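Local coordinates for protein sensor histidine kinase PdtaS (Mycobacterium tuberculosis, PDB 2YKF) that probably senses nutrient deprivation by binding cyclic di-GMP with its sensor region, here GAF and PAS domains, and autophosphorylates on histidine to signal to PdtaR, at residues A[37-42]-A[61-66]; A[248-253]-A[261-266]; A[22-27]-A[116-121]; A[186-191]-A[271-276]. All blocks are in the same frame, centred on the assembly; numbering follows the deposited sequence. Where two conformers were deposited one is given.

Contact 1: residues A[37-42]-A[61-66]; sequences LSFADY and PNTGPT
Asp-41 and Thr-66 supply the direct hydrogen bond of this contact in the GAF domain: Thr-66 OG1 donates to Asp-41 OD1 over 2.5 Å, arriving on the syn side of the carboxylate and 23° out of its plane. With OG1 anti to the backbone N (chi1 -174°), the threonine hydroxyl is swung onto the acid. The same OG1 bonds to Val-68 N, while Asp-41 OD2 takes Val-67 N, which ties the loop to the carboxylate at several points. Two waters fill in the polar seam. Both bond to Pro-65 O; one links it to Phe-39 O, the other to Asp-41 OD2.

Van der Waals packing centres on the Pro-61 ring, laid against the chain at Ala-40 and Asp-41. Its CD lies 3.4 Å from Ala-40 O and 3.5 Å from Asp-41 OD1, and its CB 3.6 Å from Ala-40 N. The Phe-39 side chain lies roughly perpendicular to that of Thr-63, and Phe-39 CD1 lies 3.4 Å from Thr-63 OG1, an oblique approach, while Thr-63 O lies at the ring edge, in its plane. Thr-63 OG1 is hydrogen-bonded to Asp-36 O.

Backbone conformation sets the corner. Phe-39, with positive phi, is the C-prime residue of a Schellman motif in which Ala-40 N bonds to Ala-35 O, and this ends helix 18-38. The chain then enters strand 41-47, which runs between strands 53-59 and 123-131, while helix 143-161 packs on Leu-37, Ser-38 and Tyr-42.

Contact 2: residues A[248-253]-A[261-266]; sequences GMRMEV and LLRTLP
Arg-250 reaches across to Arg-263 and sets its NH1 over one face of that guanidinium, 3.3 Å above the plane and near its centre, with the two planes 41° apart. The pair sits on a beta hairpin of the PAS-like domain, strands 250-255 and 258-269. The aliphatic stems run side by side, CG to CG 3.9 Å, before a bend at chi3 (-113°) brings the Arg-250 head over its neighbour. The like charges are probably offset in part by the salt bridge from Arg-263 NH2 to Glu-30 in the GAF domain.

Farther along the same face, Leu-261 CD2 lies 3.6 Å from Glu-252 CB, and the glutamate carboxylate goes on to a salt bridge with Arg-174 of the second subunit. On the other face, Leu-262 CD1 touches Val-253 CG2 at 3.7 Å and Leu-262 CB lies near Met-251 CG. Met-251 and Leu-262 form an antiparallel hydrogen-bonded pair, each backbone N donating to the other's O.

Toward Gly-248 the ladder changes character. Thr-264 N still donates to Met-249 O, but the return bond goes to a side chain: Met-249 N meets Thr-264 OG1 at 2.8 Å and 165°, and that hydroxyl also bonds to His-237 NE2.

Contact 3: residues A[22-27]-A[116-121]; sequences DHLHAV and SPVRFG
Helix 18-38 of the GAF domain lies across edge strand 114-120 here, with His-23 resting against Phe-120 and three aliphatic side chains meeting beside them. The axes of the short segments pass 9.7 Å apart. The His-23 imidazole is extended toward the strand by a first torsion that leaves CG anti to the backbone N (-174°). Phe-120 takes the same rotamer from its own side, and the two side chains pass antiparallel to one another. Phe-120 CD1 consequently comes over one face of the imidazole, toward its rim and 3.6 Å from His-23 CG. The ring planes make an oblique pair, 38° apart with centroids separated by 5.1 Å.

At the imidazole edge, a water near the ring plane joins His-23 NE2 to the carbonyl O of Arg-119, a polar bridge from helix to strand. Val-118 CG1 meets the NE2-CD2 side of the same edge, 4.0 Å from each atom. The same methyl meets Val-27 CG2 at 4.0 Å and Leu-24 CD2 at 4.1 Å, and Leu-24 continues the apolar layer onto Met-44 and Val-46 of strand 41-47. Val-27 also touches Leu-159 of helix 143-161. Such packing of terminal helices against an antiparallel sheet is typical of the GAF fold.

Contact 4: residues A[186-191]-A[271-276]; sequences LDVDGV and GRNVGA
Val-188 faces Asn-273 and Val-274 from a turn of the PAS-like domain. From CB, which itself makes no close contact, the side chain forks. CG1, anti to the carbonyl carbon (chi1 -77°), lies on the strand side, CG2 on the far side. CG1 fits closely, 3.2 Å from Asn-273 O and 3.7 Å from both Val-274 CA and Gly-275 N; in one of two Asn-273 conformers, OD1 is near, at 4.0 Å. That OD1 closes an Asx turn by accepting from Gly-275 N, above its carbonyl plane.

Beside this packing, the backbones make an antiparallel hydrogen-bonded pair. Leu-186 N donates to Ala-276 O at 2.8 Å, nearly straight (172°), and Ala-276 N returns a longer bond of 3.1 Å to Leu-186 O. Gly-275, having no side chain, brings its CA within 3.4 Å of Leu-186 O; its positive phi also suits glycine.

After Leu-186 the chain leaves the strand in a type I turn from Asp-187 to Gly-190, where Asp-187 OD1 accepts from Val-191 N. The turn joins strands 183-186 and 192-195 at one edge of the sheet. Strand 272-282 is flanked by 183-186 and 258-269, and helix 228-243 packs on Asn-273 and Ala-276 through Leu-242 and Leu-241.

Overall arrangement
Contacts 1 and 3 belong to the GAF domain and are buried; both use helix 18-38 and reach the same sheet, contact 1 being nested within the loop that contact 3 closes. Contacts 2 and 4 lie in the PAS-like sheet, are only partly buried, and touch where Leu-265 and Pro-266 pack on Ala-276 between neighbouring strands. Chemistry follows place: contact 3 joins helix to sheet mainly by side-chain packing, contact 1 ties a loop to a helix-strand corner with a carboxylate and waters, and contacts 2 and 4 rest on strand pairing. Contacts 1 and 2, centred 23 Å apart on opposite sides of the chain's centre, meet the second subunit, as does contact 3 through His-25; contact 4 does not.

Contact 1: residues A[37-42]-A[61-66]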
loop_
_atom_site.group_PDB
_atom_site.type_symbol
_atom_site.label_atom_id
_atom_site.label_comp_id
_atom_site.label_asym_id
_atom_site.label_seq_id
_atom_site.Cartn_x
_atom_site.Cartn_y
_atom_site.Cartn_z
ATOM N N LEU A 37 4.564 -8.761 -3.444
ATOM C CA LEU A 37 5.915 -9.373 -3.470
ATOM C C LEU A 37 6.219 -10.021 -4.816
ATOM O O LEU A 37 7.391 -10.182 -5.165
ATOM C CB LEU A 37 6.016 -10.403 -2.375
ATOM C CG LEU A 37 5.978 -9.995 -0.902
ATOM C CD1 LEU A 37 5.801 -11.254 -0.072
ATOM C CD2 LEU A 37 7.196 -9.258 -0.495
ATOM N N SER A 38 5.183 -10.484 -5.514
ATOM C CA SER A 38 5.375 -11.113 -6.829
ATOM C C SER A 38 5.431 -10.072 -7.960
ATOM O O SER A 38 5.740 -10.441 -9.080
ATOM C CB SER A 38 4.234 -12.082 -7.168
ATOM O OG SER A 38 3.994 -13.038 -6.155
ATOM N N PHE A 39 5.028 -8.803 -7.708
ATOM C CA PHE A 39 4.810 -7.841 -8.800
ATOM C C PHE A 39 3.906 -8.429 -9.888
ATOM O O PHE A 39 4.174 -8.254 -11.106
ATOM C CB PHE A 39 6.166 -7.395 -9.434
ATOM C CG PHE A 39 7.166 -6.928 -8.429
ATOM C CD1 PHE A 39 7.194 -5.600 -8.030
ATOM C CD2 PHE A 39 8.069 -7.801 -7.853
ATOM C CE1 PHE A 39 8.093 -5.166 -7.069
ATOM C CE2 PHE A 39 8.943 -7.371 -6.876
ATOM C CZ PHE A 39 8.980 -6.047 -6.501
ATOM N N ALA A 40 2.838 -9.099 -9.472
ATOM C CA ALA A 40 2.010 -9.930 -10.352
ATOM C C ALA A 40 0.578 -9.888 -9.970
ATOM O O ALA A 40 0.236 -9.739 -8.760
ATOM C CB ALA A 40 2.554 -11.458 -10.308
ATOM N N ASP A 41 -0.291 -10.123 -10.967
ATOM C CA ASP A 41 -1.679 -10.379 -10.735
ATOM C C ASP A 41 -1.976 -11.834 -10.321
ATOM O O ASP A 41 -1.301 -12.775 -10.789
ATOM C CB ASP A 41 -2.449 -10.129 -12.047
ATOM C CG ASP A 41 -2.351 -8.730 -12.501
ATOM O OD1 ASP A 41 -3.192 -7.953 -11.993
ATOM O OD2 ASP A 41 -1.486 -8.398 -13.378
ATOM N N TYR A 42 -2.981 -12.058 -9.455
ATOM C CA TYR A 42 -3.396 -13.473 -9.215
ATOM C C TYR A 42 -4.864 -13.593 -9.435
ATOM O O TYR A 42 -5.664 -12.641 -9.089
ATOM C CB TYR A 42 -3.105 -13.913 -7.748
ATOM C CG TYR A 42 -1.635 -14.198 -7.513
ATOM C CD1 TYR A 42 -0.735 -13.166 -7.212
ATOM C CD2 TYR A 42 -1.133 -15.529 -7.629
ATOM C CE1 TYR A 42 0.635 -13.427 -7.069
ATOM C CE2 TYR A 42 0.191 -15.813 -7.468
ATOM C CZ TYR A 42 1.076 -14.768 -7.143
ATOM O OH TYR A 42 2.381 -15.076 -6.933
ATOM N N PRO A 61 -1.259 -6.390 -8.298
ATOM C CA PRO A 61 -0.162 -5.876 -7.461
ATOM C C PRO A 61 -0.223 -4.339 -7.286
ATOM O O PRO A 61 -0.616 -3.620 -8.210
ATOM C CB PRO A 61 1.083 -6.241 -8.273
ATOM C CG PRO A 61 0.606 -6.240 -9.735
ATOM C CD PRO A 61 -0.865 -6.608 -9.700
ATOM N N ASN A 62 0.121 -3.845 -6.084
ATOM C CA ASN A 62 0.275 -2.414 -5.924
ATOM C C ASN A 62 1.663 -1.935 -6.229
ATOM O O ASN A 62 1.851 -0.740 -6.325
ATOM C CB ASN A 62 -0.123 -1.978 -4.501
ATOM C CG ASN A 62 -1.659 -2.009 -4.326
ATOM O OD1 ASN A 62 -2.402 -1.973 -5.310
ATOM N ND2 ASN A 62 -2.114 -2.040 -3.122
ATOM N N THR A 63 2.606 -2.853 -6.399
ATOM C CA THR A 63 4.018 -2.499 -6.602
ATOM C C THR A 63 4.400 -2.526 -8.107
ATOM O O THR A 63 5.544 -2.302 -8.447
ATOM C CB THR A 63 4.881 -3.556 -5.924
ATOM O OG1 THR A 63 4.377 -4.839 -6.333
ATOM C CG2 THR A 63 4.755 -3.426 -4.376
ATOM N N GLY A 64 3.467 -2.843 -8.998
ATOM C CA GLY A 64 3.771 -2.716 -10.451
ATOM C C GLY A 64 2.511 -2.739 -11.285
ATOM O O GLY A 64 1.402 -2.948 -10.750
ATOM N N PRO A 65 2.637 -2.542 -12.616
ATOM C CA PRO A 65 1.406 -2.599 -13.480
ATOM C C PRO A 65 0.680 -3.923 -13.498
ATOM O O PRO A 65 1.304 -4.961 -13.400
ATOM C CB PRO A 65 1.961 -2.313 -14.898
ATOM C CG PRO A 65 3.394 -2.632 -14.830
ATOM C CD PRO A 65 3.846 -2.237 -13.427
ATOM N N THR A 66 -0.637 -3.879 -13.669
ATOM C CA THR A 66 -1.428 -5.083 -13.867
ATOM C C THR A 66 -1.318 -5.517 -15.364
ATOM O O THR A 66 -1.055 -4.696 -16.212
ATOM C CB THR A 66 -2.907 -4.812 -13.516
ATOM O OG1 THR A 66 -3.656 -6.013 -13.563
ATOM C CG2 THR A 66 -3.576 -3.843 -14.523
HETATM O O HOH W 1 3.713 -5.836 -12.109
HETATM O O HOH W 2 1.094 -7.817 -13.256
#

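Contact 2: residues A[248-253]-A[261-266]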
loop_
_atom_site.group_PDB
_atom_site.type_symbol
_atom_site.label_atom_id
_atom_site.label_comp_id
_atom_site.label_asym_id
_atom_site.label_seq_id
_atom_site.Cartn_x
_atom_site.Cartn_y
_atom_site.Cartn_z
ATOM N N GLY A 248 2.667 -15.758 13.378
ATOM C CA GLY A 248 2.925 -14.336 13.109
ATOM C C GLY A 248 2.002 -13.422 13.930
ATOM O O GLY A 248 0.865 -13.821 14.326
ATOM N N MET A 249 2.465 -12.198 14.198
ATOM C CA MET A 249 1.630 -11.209 14.876
ATOM C C MET A 249 1.767 -9.829 14.282
ATOM O O MET A 249 2.711 -9.560 13.563
ATOM C CB MET A 249 2.003 -11.117 16.362
ATOM C CG MET A 249 1.890 -12.457 17.064
ATOM S SD MET A 249 1.378 -12.332 18.778
ATOM C CE MET A 249 -0.342 -12.868 18.689
ATOM N N ARG A 250 0.819 -8.959 14.626
ATOM C CA ARG A 250 0.872 -7.538 14.245
ATOM C C ARG A 250 1.142 -6.797 15.532
ATOM O O ARG A 250 0.550 -7.121 16.555
ATOM C CB ARG A 250 -0.454 -7.106 13.593
ATOM C CG ARG A 250 -0.592 -7.676 12.154
ATOM C CD ARG A 250 -1.984 -7.463 11.465
ATOM N NE ARG A 250 -2.669 -8.760 11.287
ATOM C CZ ARG A 250 -2.715 -9.482 10.153
ATOM N NH1 ARG A 250 -2.163 -9.046 9.021
ATOM N NH2 ARG A 250 -3.362 -10.645 10.145
ATOM N N MET A 251 2.061 -5.841 15.531
ATOM C CA MET A 251 2.231 -5.070 16.738
ATOM C C MET A 251 2.712 -3.651 16.511
ATOM O O MET A 251 3.462 -3.397 15.579
ATOM C CB MET A 251 3.119 -5.775 17.757
ATOM C CG MET A 251 4.486 -6.159 17.324
ATOM S SD MET A 251 5.014 -7.632 18.235
ATOM C CE MET A 251 4.693 -7.128 19.962
ATOM N N GLU A 252 2.283 -2.750 17.386
ATOM C CA GLU A 252 2.683 -1.361 17.301
ATOM C C GLU A 252 3.673 -1.080 18.420
ATOM O O GLU A 252 3.430 -1.415 19.605
ATOM C CB GLU A 252 1.445 -0.491 17.412
ATOM C CG GLU A 252 1.727 0.978 17.432
ATOM C CD GLU A 252 0.464 1.829 17.660
ATOM O OE1 GLU A 252 -0.627 1.517 17.139
ATOM O OE2 GLU A 252 0.585 2.834 18.343
ATOM N N VAL A 253 4.829 -0.514 18.076
ATOM C CA VAL A 253 5.829 -0.294 19.083
ATOM C C VAL A 253 6.341 1.161 18.995
ATOM O O VAL A 253 6.686 1.582 17.910
ATOM C CB VAL A 253 7.108 -1.128 18.846
ATOM C CG1 VAL A 253 7.564 -1.662 20.110
ATOM C CG2 VAL A 253 6.924 -2.254 17.865
ATOM N N LEU A 261 4.725 0.050 13.011
ATOM C CA LEU A 261 3.829 -1.109 13.059
ATOM C C LEU A 261 4.635 -2.245 12.478
ATOM O O LEU A 261 5.275 -2.072 11.461
ATOM C CB LEU A 261 2.586 -0.964 12.151
ATOM C CG LEU A 261 1.498 0.015 12.505
ATOM C CD1 LEU A 261 0.389 -0.090 11.404
ATOM C CD2 LEU A 261 0.986 -0.403 13.850
ATOM N N LEU A 262 4.585 -3.399 13.130
ATOM C CA LEU A 262 5.349 -4.563 12.682
ATOM C C LEU A 262 4.369 -5.655 12.414
ATOM O O LEU A 262 3.420 -5.838 13.210
ATOM C CB LEU A 262 6.256 -5.091 13.797
ATOM C CG LEU A 262 7.377 -4.199 14.248
ATOM C CD1 LEU A 262 8.040 -4.851 15.466
ATOM C CD2 LEU A 262 8.342 -4.075 13.154
ATOM N N ARG A 263 4.612 -6.414 11.344
ATOM C CA ARG A 263 3.875 -7.653 11.103
ATOM C C ARG A 263 4.874 -8.805 10.794
ATOM O O ARG A 263 5.747 -8.662 9.916
ATOM C CB ARG A 263 2.926 -7.477 9.944
ATOM C CG ARG A 263 2.189 -8.758 9.708
ATOM C CD ARG A 263 1.431 -8.716 8.495
ATOM N NE ARG A 263 0.936 -10.061 8.185
ATOM C CZ ARG A 263 0.313 -10.325 7.060
ATOM N NH1 ARG A 263 0.158 -9.339 6.164
ATOM N NH2 ARG A 263 -0.136 -11.554 6.823
ATOM N N THR A 264 4.813 -9.894 11.570
ATOM C CA THR A 264 5.735 -11.001 11.393
ATOM C C THR A 264 4.959 -12.156 10.723
ATOM O O THR A 264 3.726 -12.295 10.903
ATOM C CB THR A 264 6.321 -11.489 12.748
ATOM O OG1 THR A 264 5.236 -11.946 13.606
ATOM C CG2 THR A 264 7.002 -10.291 13.481
ATOM N N LEU A 265 5.705 -12.946 9.959
ATOM C CA LEU A 265 5.193 -14.092 9.177
ATOM C C LEU A 265 6.259 -15.159 9.232
ATOM O O LEU A 265 7.338 -14.961 8.716
ATOM C CB LEU A 265 5.069 -13.729 7.694
ATOM C CG LEU A 265 3.929 -12.848 7.383
ATOM C CD1 LEU A 265 4.597 -11.456 7.391
ATOM C CD2 LEU A 265 3.411 -13.259 5.977
ATOM N N PRO A 266 6.017 -16.232 9.973
ATOM C CA PRO A 266 7.024 -17.297 10.003
ATOM C C PRO A 266 7.052 -18.006 8.622
ATOM O O PRO A 266 6.009 -18.107 7.955
ATOM C CB PRO A 266 6.513 -18.228 11.104
ATOM C CG PRO A 266 5.054 -17.979 11.211
ATOM C CD PRO A 266 4.820 -16.531 10.779
#

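Contact 3: residues A[22-27]-A[116-121]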
loop_
_atom_site.group_PDB
_atom_site.type_symbol
_atom_site.label_atom_id
_atom_site.label_comp_id
_atom_site.label_asym_id
_atom_site.label_seq_id
_atom_site.Cartn_x
_atom_site.Cartn_y
_atom_site.Cartn_z
ATOM N N ASP A 22 -13.740 -21.015 4.765
ATOM C CA ASP A 22 -12.909 -20.133 5.620
ATOM C C ASP A 22 -11.496 -19.927 5.174
ATOM O O ASP A 22 -11.008 -18.807 5.195
ATOM C CB ASP A 22 -12.770 -20.719 7.022
ATOM C CG ASP A 22 -13.982 -20.581 7.812
ATOM O OD1 ASP A 22 -14.885 -19.789 7.405
ATOM O OD2 ASP A 22 -14.009 -21.228 8.903
ATOM N N HIS A 23 -10.809 -21.020 4.858
ATOM C CA HIS A 23 -9.465 -20.921 4.405
ATOM C C HIS A 23 -9.344 -20.061 3.117
ATOM O O HIS A 23 -8.402 -19.281 2.991
ATOM C CB HIS A 23 -8.904 -22.304 4.153
ATOM C CG HIS A 23 -7.447 -22.320 3.811
ATOM N ND1 HIS A 23 -6.463 -22.038 4.733
ATOM C CD2 HIS A 23 -6.807 -22.630 2.658
ATOM C CE1 HIS A 23 -5.279 -22.192 4.169
ATOM N NE2 HIS A 23 -5.463 -22.571 2.907
ATOM N N LEU A 24 -10.270 -20.215 2.165
ATOM C CA LEU A 24 -10.163 -19.401 0.962
ATOM C C LEU A 24 -10.431 -17.955 1.290
ATOM O O LEU A 24 -9.793 -17.074 0.710
ATOM C CB LEU A 24 -11.077 -19.877 -0.195
ATOM C CG LEU A 24 -10.655 -21.280 -0.712
ATOM C CD1 LEU A 24 -11.574 -21.696 -1.836
ATOM C CD2 LEU A 24 -9.252 -21.285 -1.196
ATOM N N HIS A 25 -11.384 -17.692 2.178
ATOM C CA HIS A 25 -11.629 -16.300 2.609
ATOM C C HIS A 25 -10.332 -15.686 3.199
ATOM O O HIS A 25 -9.972 -14.545 2.898
ATOM C CB HIS A 25 -12.720 -16.216 3.677
ATOM C CG HIS A 25 -14.109 -16.269 3.130
ATOM N ND1 HIS A 25 -14.757 -15.159 2.624
ATOM C CD2 HIS A 25 -15.021 -17.282 3.091
ATOM C CE1 HIS A 25 -15.999 -15.486 2.275
ATOM N NE2 HIS A 25 -16.181 -16.768 2.544
ATOM N N ALA A 26 -9.671 -16.453 4.039
ATOM C CA ALA A 26 -8.336 -16.078 4.609
ATOM C C ALA A 26 -7.266 -15.832 3.542
ATOM O O ALA A 26 -6.493 -14.856 3.623
ATOM C CB ALA A 26 -7.867 -17.185 5.629
ATOM N N VAL A 27 -7.177 -16.702 2.517
ATOM C CA VAL A 27 -6.270 -16.439 1.418
ATOM C C VAL A 27 -6.499 -15.058 0.778
ATOM O O VAL A 27 -5.523 -14.262 0.607
ATOM C CB VAL A 27 -6.388 -17.503 0.265
ATOM C CG1 VAL A 27 -5.528 -17.049 -0.956
ATOM C CG2 VAL A 27 -5.938 -18.922 0.830
ATOM N N SER A 116 -0.496 -22.551 -9.504
ATOM C CA SER A 116 -0.182 -23.223 -8.234
ATOM C C SER A 116 -1.398 -23.527 -7.378
ATOM O O SER A 116 -2.381 -22.766 -7.343
ATOM C CB SER A 116 0.872 -22.461 -7.456
ATOM O OG SER A 116 0.452 -21.152 -7.242
ATOM N N PRO A 117 -1.323 -24.622 -6.629
ATOM C CA PRO A 117 -2.447 -25.010 -5.841
ATOM C C PRO A 117 -2.515 -24.351 -4.455
ATOM O O PRO A 117 -1.499 -23.999 -3.865
ATOM C CB PRO A 117 -2.184 -26.499 -5.621
ATOM C CG PRO A 117 -0.670 -26.533 -5.507
ATOM C CD PRO A 117 -0.229 -25.626 -6.582
ATOM N N VAL A 118 -3.721 -24.265 -3.942
ATOM C CA VAL A 118 -3.953 -23.882 -2.587
ATOM C C VAL A 118 -4.503 -25.149 -1.937
ATOM O O VAL A 118 -5.559 -25.623 -2.361
ATOM C CB VAL A 118 -5.022 -22.789 -2.519
ATOM C CG1 VAL A 118 -5.347 -22.416 -1.060
ATOM C CG2 VAL A 118 -4.563 -21.518 -3.296
ATOM N N ARG A 119 -3.790 -25.686 -0.943
ATOM C CA ARG A 119 -4.249 -26.873 -0.177
ATOM C C ARG A 119 -4.864 -26.519 1.144
ATOM O O ARG A 119 -4.458 -25.486 1.827
ATOM C CB ARG A 119 -3.127 -27.861 0.060
ATOM C CG ARG A 119 -3.128 -28.932 -0.962
ATOM C CD ARG A 119 -2.051 -30.049 -0.744
ATOM N NE ARG A 119 -1.821 -30.699 -2.051
ATOM C CZ ARG A 119 -1.006 -30.249 -3.019
ATOM N NH1 ARG A 119 -0.284 -29.137 -2.853
ATOM N NH2 ARG A 119 -0.898 -30.908 -4.174
ATOM N N PHE A 120 -5.894 -27.309 1.480
ATOM C CA PHE A 120 -6.488 -27.307 2.775
ATOM C C PHE A 120 -6.941 -28.734 3.154
ATOM O O PHE A 120 -7.635 -29.420 2.390
ATOM C CB PHE A 120 -7.704 -26.397 2.829
ATOM C CG PHE A 120 -8.345 -26.364 4.183
ATOM C CD1 PHE A 120 -7.794 -25.577 5.204
ATOM C CD2 PHE A 120 -9.422 -27.186 4.477
ATOM C CE1 PHE A 120 -8.370 -25.565 6.481
ATOM C CE2 PHE A 120 -9.997 -27.183 5.756
ATOM C CZ PHE A 120 -9.451 -26.366 6.751
ATOM N N GLY A 121 -6.621 -29.136 4.372
ATOM C CA GLY A 121 -6.651 -30.548 4.715
ATOM C C GLY A 121 -5.532 -30.996 3.798
ATOM O O GLY A 121 -4.474 -30.303 3.703
HETATM O O HOH W 3 -3.171 -22.860 1.950
#

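Contact 4: residues A[186-191]-A[271-276]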
loop_
_atom_site.group_PDB
_atom_site.type_symbol
_atom_site.label_atom_id
_atom_site.label_comp_id
_atom_site.label_asym_id
_atom_site.label_seq_id
_atom_site.Cartn_x
_atom_site.Cartn_y
_atom_site.Cartn_z
ATOM N N LEU A 186 14.450 -12.566 7.641
ATOM C CA LEU A 186 15.330 -13.135 8.700
ATOM C C LEU A 186 15.651 -14.584 8.335
ATOM O O LEU A 186 14.795 -15.286 7.879
ATOM C CB LEU A 186 14.625 -13.182 10.056
ATOM C CG LEU A 186 14.181 -11.925 10.756
ATOM C CD1 LEU A 186 13.872 -12.298 12.243
ATOM C CD2 LEU A 186 15.312 -10.895 10.659
ATOM N N ASP A 187 16.882 -15.010 8.548
ATOM C CA ASP A 187 17.227 -16.400 8.358
ATOM C C ASP A 187 16.861 -17.192 9.612
ATOM O O ASP A 187 16.372 -16.608 10.596
ATOM C CB ASP A 187 18.724 -16.523 8.026
ATOM C CG ASP A 187 19.618 -16.275 9.233
ATOM O OD1 ASP A 187 19.118 -16.252 10.416
ATOM O OD2 ASP A 187 20.831 -16.137 8.990
ATOM N N VAL A 188 17.111 -18.519 9.599
ATOM C CA VAL A 188 16.734 -19.400 10.734
ATOM C C VAL A 188 17.275 -18.971 12.076
ATOM O O VAL A 188 16.670 -19.243 13.081
ATOM C CB VAL A 188 17.120 -20.911 10.530
ATOM C CG1 VAL A 188 16.143 -21.579 9.589
ATOM C CG2 VAL A 188 18.620 -21.066 10.069
ATOM N N ASP A 189 18.411 -18.310 12.105
ATOM C CA ASP A 189 18.980 -17.864 13.390
ATOM C C ASP A 189 18.506 -16.479 13.811
ATOM O O ASP A 189 18.987 -15.958 14.787
ATOM C CB ASP A 189 20.509 -17.826 13.323
ATOM C CG ASP A 189 21.113 -19.195 13.020
ATOM O OD1 ASP A 189 20.529 -20.218 13.483
ATOM O OD2 ASP A 189 22.145 -19.236 12.300
ATOM N N GLY A 190 17.586 -15.879 13.069
ATOM C CA GLY A 190 17.086 -14.552 13.450
ATOM C C GLY A 190 17.999 -13.427 12.990
ATOM O O GLY A 190 17.851 -12.278 13.431
ATOM N N VAL A 191 18.938 -13.762 12.094
ATOM C CA VAL A 191 19.881 -12.791 11.464
ATOM C C VAL A 191 19.235 -12.219 10.193
ATOM O O VAL A 191 18.635 -12.977 9.409
ATOM C CB VAL A 191 21.280 -13.466 11.118
ATOM C CG1 VAL A 191 22.201 -12.467 10.356
ATOM C CG2 VAL A 191 21.936 -14.010 12.430
ATOM N N GLY A 271 7.397 -28.787 6.970
ATOM C CA GLY A 271 7.405 -28.886 8.437
ATOM C C GLY A 271 8.560 -28.217 9.185
ATOM O O GLY A 271 8.570 -28.201 10.423
ATOM N N ARG A 272 9.534 -27.645 8.482
ATOM C CA ARG A 272 10.497 -26.829 9.209
ATOM C C ARG A 272 10.594 -25.317 8.895
ATOM O O ARG A 272 10.419 -24.891 7.742
ATOM C CB ARG A 272 11.889 -27.427 9.163
ATOM C CG ARG A 272 12.479 -27.493 7.871
ATOM C CD ARG A 272 13.157 -28.895 7.673
ATOM N NE ARG A 272 13.119 -29.118 6.243
ATOM C CZ ARG A 272 13.765 -28.352 5.350
ATOM N NH1 ARG A 272 14.569 -27.339 5.755
ATOM N NH2 ARG A 272 13.597 -28.581 4.050
ATOM N N ASN A 273 10.992 -24.570 9.922
ATOM C CA ASN A 273 11.212 -23.124 9.833
ATOM C C ASN A 273 12.426 -22.792 8.990
ATOM O O ASN A 273 13.503 -23.347 9.217
ATOM C CB ASN A 273 11.420 -22.545 11.238
ATOM C CG ASN A 273 11.597 -21.019 11.226
ATOM O OD1 ASN A 273 12.724 -20.517 11.276
ATOM N ND2 ASN A 273 10.476 -20.284 11.163
ATOM N N VAL A 274 12.259 -21.919 8.012
ATOM C CA VAL A 274 13.346 -21.409 7.220
ATOM C C VAL A 274 13.422 -19.873 7.387
ATOM O O VAL A 274 13.671 -19.150 6.446
ATOM C CB VAL A 274 13.200 -21.845 5.748
ATOM C CG1 VAL A 274 13.326 -23.460 5.631
ATOM C CG2 VAL A 274 11.877 -21.292 5.109
ATOM N N GLY A 275 13.235 -19.422 8.629
ATOM C CA GLY A 275 13.258 -18.033 9.033
ATOM C C GLY A 275 11.874 -17.368 9.017
ATOM O O GLY A 275 10.833 -17.987 9.371
ATOM N N ALA A 276 11.864 -16.083 8.619
ATOM C CA ALA A 276 10.686 -15.253 8.765
ATOM C C ALA A 276 10.745 -14.008 7.886
ATOM O O ALA A 276 11.814 -13.564 7.487
ATOM C CB ALA A 276 10.448 -14.826 10.261
#